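Local coordinates for protein adenylyltransferase VopS (Vibrio parahaemolyticus, PDB 3LET), which transfers AMP from ATP to a specific threonine of the host GTPases RhoA, Rac and Cdc42, blocking their downstream signalling and actin assembly during infection, at residues 70-75 and 115-120; 96-101 and 121-126; 263-268 and 300-305. One frame throughout, in Å; residues are numbered along the deposited sequence.

In the fold
Interactions 1 and 2 belong together: their centres lie about 8 Å apart, both draw on helix 113-139, and all four segments fall within the N-terminal domain of VopS. M73 joins them, since its CE packs 3.8 Å from CD2 of F124, and M120 does the same from the shared helix, with its CG 3.8 Å from CG1 of V98. Interaction 3 sits on the opposite side of the chain's centre, in the Fic (Fido) domain, its centre about 40 Å from that of interaction 1 and about 34 Å from that of interaction 2. Of the three it alone lies near the probable nucleotide site, the F268 side chain being about 4 Å from that of R286, probably an ATP-binding residue.

Interaction 1 of 3, residues 70-75 and 115-120; sequences TEVMLE and VRINQM
M73 gives up the most surface here, and its contacts with I117 and M120 show how a flexible thioether fits itself against a neighbouring helix. Its CA-CB bond does not aim at segment 115-120; bends at chi2 (-46°) and chi3 (-66°) swing the methyl end across, so that CE lies 3.6 Å from CB of M120 and 3.5 Å from that residue's carbonyl carbon. SD, one atom back, lies 3.8 Å from the carbonyl oxygen of I117 and 4.1 Å from its CG2. M120 answers from its own helix, curling CE back to 3.9 Å from CG of M73, so the two methionines each lay a methyl against the other's chain. I117 serves two partners: its CG2 meets both M73 and V72, and its CD1 reaches CG1 of V72 at 3.9 Å, the two branched side chains crossing at about a right angle. M69 lies against I117 and M120, and L43 of helix 39-45 against V72. With their axes 10.6 Å apart at closest approach and inclined at -45°, the two segments are joined by apolar contacts, as in the packed helices of an all-helical domain, here the N-terminal part of VopS.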
loop_
_atom_site.group_PDB
_atom_site.type_symbol
_atom_site.label_atom_id
_atom_site.label_comp_id
_atom_site.label_asym_id
_atom_site.label_seq_id
_atom_site.Cartn_x
_atom_site.Cartn_y
_atom_site.Cartn_z
ATOM N N THR A 70 16.026 -8.826 -8.399
ATOM C CA THR A 70 15.219 -8.548 -7.203
ATOM C C THR A 70 16.096 -8.560 -5.963
ATOM O O THR A 70 16.021 -7.656 -5.120
ATOM C CB THR A 70 14.108 -9.595 -7.030
ATOM O OG1 THR A 70 13.230 -9.517 -8.150
ATOM C CG2 THR A 70 13.278 -9.331 -5.731
ATOM N N GLU A 71 16.915 -9.596 -5.824
ATOM C CA GLU A 71 17.835 -9.702 -4.676
ATOM C C GLU A 71 18.797 -8.520 -4.624
ATOM O O GLU A 71 19.010 -7.952 -3.571
ATOM C CB GLU A 71 18.638 -11.007 -4.731
ATOM C CG GLU A 71 17.722 -12.202 -4.434
ATOM C CD GLU A 71 18.368 -13.524 -4.762
ATOM O OE1 GLU A 71 19.595 -13.558 -4.907
ATOM O OE2 GLU A 71 17.628 -14.519 -4.862
ATOM N N VAL A 72 19.366 -8.130 -5.758
ATOM C CA VAL A 72 20.257 -6.967 -5.746
ATOM C C VAL A 72 19.462 -5.756 -5.259
ATOM O O VAL A 72 19.939 -4.979 -4.427
ATOM C CB VAL A 72 20.841 -6.664 -7.130
ATOM C CG1 VAL A 72 21.572 -5.320 -7.113
ATOM C CG2 VAL A 72 21.805 -7.781 -7.534
ATOM N N MET A 73 18.265 -5.583 -5.799
ATOM C CA MET A 73 17.503 -4.365 -5.503
ATOM C C MET A 73 17.137 -4.296 -4.008
ATOM O O MET A 73 17.105 -3.223 -3.417
ATOM C CB MET A 73 16.231 -4.298 -6.355
ATOM C CG MET A 73 16.463 -3.855 -7.805
ATOM S SD MET A 73 17.556 -2.413 -8.004
ATOM C CE MET A 73 16.610 -1.111 -7.239
ATOM N N LEU A 74 16.833 -5.431 -3.395
ATOM C CA LEU A 74 16.463 -5.410 -1.977
ATOM C C LEU A 74 17.647 -5.022 -1.081
ATOM O O LEU A 74 17.451 -4.583 0.065
ATOM C CB LEU A 74 15.915 -6.790 -1.558
ATOM C CG LEU A 74 14.554 -7.134 -2.164
ATOM C CD1 LEU A 74 14.271 -8.642 -2.018
ATOM C CD2 LEU A 74 13.423 -6.305 -1.490
ATOM N N GLU A 75 18.884 -5.197 -1.564
ATOM C CA GLU A 75 20.027 -4.813 -0.742
ATOM C C GLU A 75 20.545 -3.391 -1.028
ATOM O O GLU A 75 21.498 -2.951 -0.388
ATOM C CB GLU A 75 21.170 -5.816 -0.896
ATOM C CG GLU A 75 20.812 -7.213 -0.424
ATOM C CD GLU A 75 20.243 -7.232 0.992
ATOM O OE1 GLU A 75 20.864 -6.619 1.889
ATOM O OE2 GLU A 75 19.177 -7.859 1.207
ATOM N N VAL A 115 23.297 -0.527 -15.568
ATOM C CA VAL A 115 22.431 0.569 -15.989
ATOM C C VAL A 115 21.017 0.341 -15.449
ATOM O O VAL A 115 20.405 1.244 -14.894
ATOM C CB VAL A 115 22.385 0.682 -17.518
ATOM C CG1 VAL A 115 21.294 1.634 -17.949
ATOM C CG2 VAL A 115 23.739 1.143 -18.043
ATOM N N ARG A 116 20.518 -0.885 -15.580
ATOM C CA ARG A 116 19.168 -1.213 -15.098
ATOM C C ARG A 116 19.088 -1.085 -13.584
ATOM O O ARG A 116 18.107 -0.585 -13.073
ATOM C CB ARG A 116 18.756 -2.633 -15.525
ATOM C CG ARG A 116 18.617 -2.813 -17.069
ATOM C CD ARG A 116 17.680 -1.772 -17.680
ATOM N NE ARG A 116 17.570 -1.903 -19.131
ATOM C CZ ARG A 116 16.429 -2.051 -19.801
ATOM N NH1 ARG A 116 15.262 -2.073 -19.168
ATOM N NH2 ARG A 116 16.450 -2.166 -21.119
ATOM N N ILE A 117 20.106 -1.551 -12.866
ATOM C CA ILE A 117 20.067 -1.509 -11.410
ATOM C C ILE A 117 20.077 -0.052 -10.934
ATOM O O ILE A 117 19.354 0.329 -9.984
ATOM C CB ILE A 117 21.222 -2.312 -10.811
ATOM C CG1 ILE A 117 20.960 -3.815 -11.001
ATOM C CG2 ILE A 117 21.408 -1.997 -9.327
ATOM C CD1 ILE A 117 22.210 -4.656 -10.860
ATOM N N ASN A 118 20.848 0.776 -11.622
ATOM C CA ASN A 118 20.882 2.193 -11.305
ATOM C C ASN A 118 19.563 2.870 -11.576
ATOM O O ASN A 118 19.098 3.653 -10.762
ATOM C CB ASN A 118 21.996 2.885 -12.098
ATOM C CG ASN A 118 23.365 2.573 -11.552
ATOM O OD1 ASN A 118 23.494 1.928 -10.514
ATOM N ND2 ASN A 118 24.399 3.043 -12.237
ATOM N N GLN A 119 18.947 2.569 -12.714
ATOM C CA GLN A 119 17.651 3.143 -13.041
ATOM C C GLN A 119 16.600 2.737 -12.023
ATOM O O GLN A 119 15.774 3.551 -11.631
ATOM C CB GLN A 119 17.205 2.734 -14.445
ATOM C CG GLN A 119 18.083 3.351 -15.535
ATOM C CD GLN A 119 17.845 2.753 -16.897
ATOM O OE1 GLN A 119 17.672 1.545 -17.033
ATOM N NE2 GLN A 119 17.842 3.597 -17.922
ATOM N N MET A 120 16.624 1.478 -11.606
ATOM C CA MET A 120 15.643 1.003 -10.635
ATOM C C MET A 120 15.864 1.605 -9.241
ATOM O O MET A 120 14.917 1.783 -8.474
ATOM C CB MET A 120 15.611 -0.517 -10.602
ATOM C CG MET A 120 14.966 -1.074 -11.864
ATOM S SD MET A 120 14.769 -2.846 -11.845
ATOM C CE MET A 120 16.454 -3.390 -11.637
#

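Interaction 2 of 3, residues 96-101 and 121-126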
loop_
_atom_site.group_PDB
_atom_site.type_symbol
_atom_site.label_atom_id
_atom_site.label_comp_id
_atom_site.label_asym_id
_atom_site.label_seq_id
_atom_site.Cartn_x
_atom_site.Cartn_y
_atom_site.Cartn_z
ATOM N N VAL A 96 9.793 -6.960 -7.124
ATOM C CA VAL A 96 9.501 -7.857 -8.251
ATOM C C VAL A 96 8.802 -7.148 -9.390
ATOM O O VAL A 96 9.131 -7.374 -10.568
ATOM C CB VAL A 96 8.601 -9.040 -7.807
ATOM C CG1 VAL A 96 8.194 -9.868 -9.013
ATOM C CG2 VAL A 96 9.359 -9.892 -6.784
ATOM N N ARG A 97 7.827 -6.286 -9.063
ATOM C CA ARG A 97 7.076 -5.577 -10.122
ATOM C C ARG A 97 7.921 -4.517 -10.831
ATOM O O ARG A 97 7.794 -4.328 -12.048
ATOM C CB ARG A 97 5.814 -4.895 -9.547
ATOM C CG ARG A 97 4.789 -5.855 -8.999
ATOM C CD ARG A 97 4.464 -6.968 -9.978
ATOM N NE ARG A 97 3.677 -6.498 -11.115
ATOM C CZ ARG A 97 2.354 -6.616 -11.226
ATOM N NH1 ARG A 97 1.642 -7.187 -10.262
ATOM N NH2 ARG A 97 1.743 -6.159 -12.312
ATOM N N VAL A 98 8.787 -3.832 -10.082
ATOM C CA VAL A 98 9.670 -2.831 -10.669
ATOM C C VAL A 98 10.668 -3.529 -11.588
ATOM O O VAL A 98 10.944 -3.060 -12.694
ATOM C CB VAL A 98 10.355 -2.008 -9.553
ATOM C CG1 VAL A 98 11.574 -1.216 -10.063
ATOM C CG2 VAL A 98 9.298 -1.038 -8.930
ATOM N N VAL A 99 11.187 -4.665 -11.141
ATOM C CA VAL A 99 12.138 -5.444 -11.976
ATOM C C VAL A 99 11.464 -5.921 -13.255
ATOM O O VAL A 99 12.045 -5.877 -14.350
ATOM C CB VAL A 99 12.679 -6.674 -11.213
ATOM C CG1 VAL A 99 13.396 -7.673 -12.197
ATOM C CG2 VAL A 99 13.631 -6.220 -10.155
ATOM N N LYS A 100 10.227 -6.378 -13.138
ATOM C CA LYS A 100 9.485 -6.788 -14.330
ATOM C C LYS A 100 9.317 -5.619 -15.278
ATOM O O LYS A 100 9.375 -5.797 -16.497
ATOM C CB LYS A 100 8.111 -7.398 -13.960
ATOM C CG LYS A 100 8.236 -8.813 -13.381
ATOM C CD LYS A 100 6.893 -9.380 -12.926
ATOM C CE LYS A 100 7.024 -10.819 -12.429
ATOM N NZ LYS A 100 7.216 -11.789 -13.540
ATOM N N ASP A 101 9.105 -4.424 -14.738
ATOM C CA ASP A 101 8.761 -3.274 -15.582
ATOM C C ASP A 101 9.981 -2.574 -16.132
ATOM O O ASP A 101 9.933 -2.041 -17.233
ATOM C CB ASP A 101 7.946 -2.233 -14.800
ATOM C CG ASP A 101 6.508 -2.680 -14.558
ATOM O OD1 ASP A 101 6.123 -3.728 -15.122
ATOM O OD2 ASP A 101 5.769 -1.984 -13.815
ATOM N N GLN A 121 17.102 1.928 -8.891
ATOM C CA GLN A 121 17.309 2.652 -7.630
ATOM C C GLN A 121 16.692 4.030 -7.699
ATOM O O GLN A 121 16.194 4.534 -6.684
ATOM C CB GLN A 121 18.796 2.761 -7.279
ATOM C CG GLN A 121 19.368 1.428 -6.818
ATOM C CD GLN A 121 20.850 1.493 -6.531
ATOM O OE1 GLN A 121 21.280 1.869 -5.431
ATOM N NE2 GLN A 121 21.648 1.151 -7.529
ATOM N N ALA A 122 16.720 4.669 -8.866
ATOM C CA ALA A 122 16.031 5.959 -8.976
ATOM C C ALA A 122 14.510 5.778 -8.846
ATOM O O ALA A 122 13.835 6.602 -8.231
ATOM C CB ALA A 122 16.404 6.674 -10.299
ATOM N N VAL A 123 13.962 4.692 -9.399
ATOM C CA VAL A 123 12.530 4.434 -9.264
ATOM C C VAL A 123 12.195 4.250 -7.781
ATOM O O VAL A 123 11.267 4.856 -7.289
ATOM C CB VAL A 123 12.083 3.187 -10.068
ATOM C CG1 VAL A 123 10.646 2.778 -9.696
ATOM C CG2 VAL A 123 12.210 3.452 -11.581
ATOM N N PHE A 124 12.979 3.446 -7.072
ATOM C CA PHE A 124 12.766 3.216 -5.620
ATOM C C PHE A 124 12.896 4.527 -4.844
ATOM O O PHE A 124 12.102 4.802 -3.926
ATOM C CB PHE A 124 13.827 2.246 -5.057
ATOM C CG PHE A 124 13.487 0.775 -5.181
ATOM C CD1 PHE A 124 12.453 0.332 -5.985
ATOM C CD2 PHE A 124 14.235 -0.165 -4.484
ATOM C CE1 PHE A 124 12.163 -1.004 -6.095
ATOM C CE2 PHE A 124 13.957 -1.517 -4.605
ATOM C CZ PHE A 124 12.918 -1.931 -5.422
ATOM N N ASP A 125 13.906 5.344 -5.181
ATOM C CA ASP A 125 14.118 6.615 -4.458
ATOM C C ASP A 125 12.884 7.515 -4.597
ATOM O O ASP A 125 12.521 8.268 -3.658
ATOM C CB ASP A 125 15.314 7.382 -5.044
ATOM C CG ASP A 125 16.682 6.944 -4.475
ATOM O OD1 ASP A 125 16.760 6.388 -3.368
ATOM O OD2 ASP A 125 17.706 7.212 -5.146
ATOM N N MET A 126 12.273 7.512 -5.780
ATOM C CA MET A 126 11.068 8.336 -6.020
ATOM C C MET A 126 9.942 7.802 -5.156
ATOM O O MET A 126 9.216 8.576 -4.516
ATOM C CB MET A 126 10.634 8.300 -7.494
ATOM C CG MET A 126 11.621 8.971 -8.451
ATOM S SD MET A 126 11.752 10.728 -8.131
ATOM C CE MET A 126 10.062 11.263 -8.406
#
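Helical segments 96-101 and 121-126 face each other with V98 opposite V123, their CA atoms 7.9 Å apart. Both valines direct CB at the partner helix, and their branches meet tip to tip: CG1 of V123 comes within 4.1 Å of CG1 and, equally, of CG2 of V98, resting at the fork between the two methyls. With CG1 anti to the backbone N (chi1 164°), V98 presents both its methyls to segment 121-126. The contact is apolar helix-helix packing within the all-helical N-terminal domain: helix 88-102 packs on the long helix 113-139, here through V98, V123 and F124, with M120 one turn earlier also touching V98. The CA-CB bond of F124 runs past the partner, but the ring extends back toward it, and CE1 reaches 4.0 Å from CG1 of V98, meeting the methyl at an oblique angle. CB and CG2 of V98 lie about as close to the same ring carbon, so a single ring atom fits against the whole branched end of the valine. All three residues are buried. L82 and S78 of helix 77-86 touch F124 as well, while Y225 and P228, from a loop far along the chain, pack on V98 and V123 respectively.

Interaction 3 of 3, residues 263-268 and 300-305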
loop_
_atom_site.group_PDB
_atom_site.type_symbol
_atom_site.label_atom_id
_atom_site.label_comp_id
_atom_site.label_asym_id
_atom_site.label_seq_id
_atom_site.Cartn_x
_atom_site.Cartn_y
_atom_site.Cartn_z
ATOM N N LEU A 263 -9.233 8.475 17.261
ATOM C CA LEU A 263 -8.830 7.321 16.450
ATOM C C LEU A 263 -9.474 7.375 15.063
ATOM O O LEU A 263 -8.821 7.073 14.066
ATOM C CB LEU A 263 -9.188 6.014 17.154
ATOM C CG LEU A 263 -8.905 4.746 16.358
ATOM C CD1 LEU A 263 -7.408 4.646 16.073
ATOM C CD2 LEU A 263 -9.418 3.519 17.089
ATOM N N GLY A 264 -10.754 7.738 14.980
ATOM C CA GLY A 264 -11.404 7.761 13.682
ATOM C C GLY A 264 -10.669 8.670 12.704
ATOM O O GLY A 264 -10.517 8.367 11.524
ATOM N N LYS A 265 -10.241 9.826 13.194
ATOM C CA LYS A 265 -9.528 10.790 12.355
ATOM C C LYS A 265 -8.230 10.214 11.813
ATOM O O LYS A 265 -7.877 10.448 10.655
ATOM C CB LYS A 265 -9.220 12.065 13.154
ATOM C CG LYS A 265 -10.477 12.839 13.452
ATOM C CD LYS A 265 -10.145 14.175 14.113
ATOM C CE LYS A 265 -11.179 14.553 15.147
ATOM N NZ LYS A 265 -12.271 15.274 14.503
ATOM N N HIS A 266 -7.501 9.517 12.671
ATOM C CA HIS A 266 -6.214 8.944 12.273
ATOM C C HIS A 266 -6.415 7.815 11.275
ATOM O O HIS A 266 -5.611 7.638 10.371
ATOM C CB HIS A 266 -5.447 8.420 13.485
ATOM C CG HIS A 266 -4.867 9.506 14.334
ATOM N ND1 HIS A 266 -3.661 10.103 14.041
ATOM C CD2 HIS A 266 -5.332 10.117 15.451
ATOM C CE1 HIS A 266 -3.400 11.030 14.949
ATOM N NE2 HIS A 266 -4.395 11.058 15.818
ATOM N N LEU A 267 -7.486 7.045 11.433
ATOM C CA LEU A 267 -7.768 6.001 10.446
ATOM C C LEU A 267 -8.174 6.577 9.100
ATOM O O LEU A 267 -7.718 6.125 8.057
ATOM C CB LEU A 267 -8.844 5.047 10.974
ATOM C CG LEU A 267 -8.348 4.228 12.188
ATOM C CD1 LEU A 267 -9.536 3.416 12.709
ATOM C CD2 LEU A 267 -7.166 3.294 11.815
ATOM N N PHE A 268 -9.040 7.574 9.129
ATOM C CA PHE A 268 -9.474 8.276 7.915
ATOM C C PHE A 268 -8.258 8.855 7.182
ATOM O O PHE A 268 -8.104 8.694 5.967
ATOM C CB PHE A 268 -10.452 9.405 8.325
ATOM C CG PHE A 268 -10.865 10.305 7.185
ATOM C CD1 PHE A 268 -12.083 10.107 6.523
ATOM C CD2 PHE A 268 -10.041 11.361 6.791
ATOM C CE1 PHE A 268 -12.461 10.900 5.498
ATOM C CE2 PHE A 268 -10.423 12.181 5.757
ATOM C CZ PHE A 268 -11.633 11.945 5.091
ATOM N N ASN A 300 -19.647 12.444 15.142
ATOM C CA ASN A 300 -19.482 13.817 14.697
ATOM C C ASN A 300 -19.086 13.807 13.222
ATOM O O ASN A 300 -18.002 13.349 12.890
ATOM C CB ASN A 300 -18.357 14.463 15.501
ATOM C CG ASN A 300 -18.567 14.332 17.012
ATOM O OD1 ASN A 300 -19.425 14.998 17.582
ATOM N ND2 ASN A 300 -17.778 13.471 17.658
ATOM N N PRO A 301 -19.964 14.286 12.331
ATOM C CA PRO A 301 -19.620 14.214 10.905
ATOM C C PRO A 301 -18.492 15.216 10.594
ATOM O O PRO A 301 -18.401 16.255 11.249
ATOM C CB PRO A 301 -20.934 14.615 10.222
ATOM C CG PRO A 301 -21.617 15.485 11.251
ATOM C CD PRO A 301 -21.346 14.759 12.527
ATOM N N LEU A 302 -17.631 14.906 9.634
ATOM C CA LEU A 302 -16.505 15.783 9.305
ATOM C C LEU A 302 -16.879 16.829 8.280
ATOM O O LEU A 302 -17.468 16.511 7.254
ATOM C CB LEU A 302 -15.353 14.959 8.702
ATOM C CG LEU A 302 -14.637 13.994 9.649
ATOM C CD1 LEU A 302 -13.656 13.071 8.881
ATOM C CD2 LEU A 302 -13.905 14.774 10.724
ATOM N N ALA A 303 -16.496 18.081 8.524
ATOM C CA ALA A 303 -16.601 19.110 7.482
ATOM C C ALA A 303 -15.644 18.753 6.338
ATOM O O ALA A 303 -14.682 18.040 6.554
ATOM C CB ALA A 303 -16.250 20.478 8.046
ATOM N N MET A 304 -15.908 19.234 5.126
ATOM C CA MET A 304 -14.999 18.968 4.012
ATOM C C MET A 304 -13.626 19.537 4.292
ATOM O O MET A 304 -12.611 18.924 3.979
ATOM C CB MET A 304 -15.530 19.565 2.715
ATOM C CG MET A 304 -16.683 18.788 2.118
ATOM S SD MET A 304 -17.057 19.377 0.453
ATOM C CE MET A 304 -15.404 19.563 -0.243
ATOM N N ASN A 305 -13.600 20.728 4.873
ATOM C CA ASN A 305 -12.358 21.337 5.317
ATOM C C ASN A 305 -11.556 20.430 6.246
ATOM O O ASN A 305 -10.321 20.380 6.169
ATOM C CB ASN A 305 -12.681 22.635 6.055
ATOM C CG ASN A 305 -12.833 23.798 5.121
ATOM O OD1 ASN A 305 -12.538 23.695 3.924
ATOM N ND2 ASN A 305 -13.293 24.924 5.652
#
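L302 meets two residues of helix 260-274, F268 and K265, and its two methyls divide the work. The compact half is the meeting with F268. CD1 of L302 stands 4.1 Å from the centroid of the phenyl ring and only 11° off its normal, a CH-pi contact placed almost squarely over one face. The side chains approach from opposite directions: F268 points from the helix toward the extended segment, its CG anti to the backbone N (chi1 174°), and the leucine points back to meet it. Both residues are buried, and E307 and L310 of helix 304-311 also pack on the phenylalanine, so that the ring is enclosed by more than the leucine.

The other half is looser and belongs to a partly exposed residue. K265 starts out across the line to L302, and its chain, bent at chi3 and chi4, brings NZ to 4.1 Å from CD2 of the leucine. This is a van der Waals approach alone; the polar partner of the ammonium group is the carbonyl oxygen of Y151, with which it hydrogen-bonds, while Y289 lies along the lysine's side. N300, exposed, takes no part across the contact and bonds instead to E293 and Y289 of helix 281-295.

Residues 300-303, extended, bring L302 onto helix 260-274 before helix 304-311 begins, with A303 at its N-cap. R286 of helix 281-295 packs on F268, which places the F268-L302 pair beside a probable ATP-binding residue of the helical Fic (Fido) fold.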